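Local coordinates for protein Glucanase/chitosanase (Paenibacillus fukuinensis, PDB 4ZY9) that probably hydrolyses glycosidic bonds in polysaccharides such as chitosan and glucan, this piece being its first CBM32 chitosan-binding module, at residues A[65-69]-A[70-74]. The protein carries 1 engineered substitution. Numbering follows the deposited sequence.
Sequences LNWEA and AYASS
W67 lays one face of its indole under Y71 CB and the backbone from Y71 C to A72 N, a worked example of a strand's last residue roofed by the loop that follows it. W67 CB lies 3.9 Å from Y71 CB, and the ring, with CG anti to the carbonyl carbon (chi1 -65°), slides on beneath the chain. CG and CD2 meet the same methylene, an off-centre CH-pi contact over the five-membered ring; W67 CE3 reaches Y71 CA at 3.6 Å, W67 CZ3 sits under A72 N, and W67 CH2 ends at A72 CB, 3.6 Å away. On the pyrrole side W67 NE1 is hydrogen-bonded to D103 OD2. With W67 cut back to an alanine, the loop is likely to lose the surface under Y71 and A72, and D103 its indole donor. At the start of the loop E68 bends at chi2 (-96°) to bring OE1 2.9 Å from A70 N, which approaches from above the carboxylate plane in a fairly straight bond (163°). Beyond it, a weak bond from Y71 N to A69 O closes an inverse gamma turn centred on A70. The whole links strand 57-67 to strand 75-80, a crossing between sheets in the beta-sandwich of this CBM32 module.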
# COMPACT_ATOMS: atom_id res chain seq x y z
N LEU A 65 -6.98 1.86 2.10
CA LEU A 65 -6.30 2.76 1.15
C LEU A 65 -7.08 4.02 0.93
O LEU A 65 -8.33 3.93 0.62
CB LEU A 65 -6.06 2.10 -0.14
CG LEU A 65 -5.31 0.74 -0.10
CD1 LEU A 65 -5.22 0.13 -1.47
CD2 LEU A 65 -3.89 0.90 0.44
N ASN A 66 -6.49 5.18 1.06
CA ASN A 66 -7.11 6.43 0.69
C ASN A 66 -6.38 6.99 -0.51
O ASN A 66 -5.27 7.53 -0.38
CB ASN A 66 -7.06 7.39 1.84
CG ASN A 66 -7.66 8.77 1.49
OD1 ASN A 66 -8.19 8.97 0.47
ND2 ASN A 66 -7.63 9.66 2.51
N TRP A 67 -6.91 6.72 -1.68
CA TRP A 67 -6.31 7.14 -2.93
C TRP A 67 -6.37 8.56 -3.26
O TRP A 67 -7.43 9.21 -3.01
CB TRP A 67 -6.98 6.37 -4.07
CG TRP A 67 -6.77 4.87 -4.10
CD1 TRP A 67 -7.61 3.93 -3.74
CD2 TRP A 67 -5.62 4.19 -4.63
NE1 TRP A 67 -7.09 2.70 -3.94
CE2 TRP A 67 -5.83 2.85 -4.44
CE3 TRP A 67 -4.35 4.57 -5.14
CZ2 TRP A 67 -4.91 1.87 -4.90
CZ3 TRP A 67 -3.49 3.63 -5.58
CH2 TRP A 67 -3.73 2.31 -5.42
N GLU A 68 -5.33 9.12 -3.86
CA GLU A 68 -5.45 10.35 -4.56
C GLU A 68 -6.13 10.07 -5.95
O GLU A 68 -6.41 8.96 -6.27
CB GLU A 68 -4.06 10.99 -4.60
CG GLU A 68 -3.94 12.46 -5.17
CD GLU A 68 -3.57 12.53 -6.61
OE1 GLU A 68 -3.19 11.56 -7.28
OE2 GLU A 68 -3.72 13.68 -7.15
N ALA A 69 -6.31 11.14 -6.72
CA ALA A 69 -6.97 10.99 -8.02
C ALA A 69 -6.30 9.88 -8.81
O ALA A 69 -6.93 9.23 -9.63
CB ALA A 69 -6.94 12.29 -8.79
N ALA A 70 -4.99 9.75 -8.72
CA ALA A 70 -4.24 8.78 -9.51
C ALA A 70 -4.33 7.40 -8.88
O ALA A 70 -3.33 6.92 -8.17
CB ALA A 70 -2.82 9.29 -9.68
N TYR A 71 -5.49 6.78 -8.99
CA TYR A 71 -5.72 5.50 -8.35
C TYR A 71 -5.38 4.27 -9.24
O TYR A 71 -5.24 4.42 -10.47
CB TYR A 71 -7.19 5.42 -7.86
CG TYR A 71 -8.22 5.35 -9.01
CD1 TYR A 71 -8.73 6.51 -9.53
CD2 TYR A 71 -8.63 4.17 -9.55
CE1 TYR A 71 -9.64 6.48 -10.58
CE2 TYR A 71 -9.53 4.15 -10.60
CZ TYR A 71 -10.03 5.31 -11.07
OH TYR A 71 -11.00 5.25 -12.10
N ALA A 72 -5.31 3.08 -8.62
CA ALA A 72 -5.10 1.86 -9.39
C ALA A 72 -6.44 1.21 -9.63
O ALA A 72 -7.22 1.06 -8.69
CB ALA A 72 -4.28 0.88 -8.63
N SER A 73 -6.76 0.88 -10.88
CA SER A 73 -7.92 0.08 -11.17
C SER A 73 -7.62 -1.41 -11.12
O SER A 73 -8.57 -2.16 -10.87
CB SER A 73 -8.54 0.48 -12.51
OG SER A 73 -7.68 0.24 -13.58
N SER A 74 -6.36 -1.83 -11.36
CA SER A 74 -5.99 -3.17 -11.08
C SER A 74 -4.93 -3.17 -10.02
O SER A 74 -3.90 -2.52 -10.31
CB SER A 74 -5.51 -4.00 -12.32
OG SER A 74 -6.57 -4.20 -13.24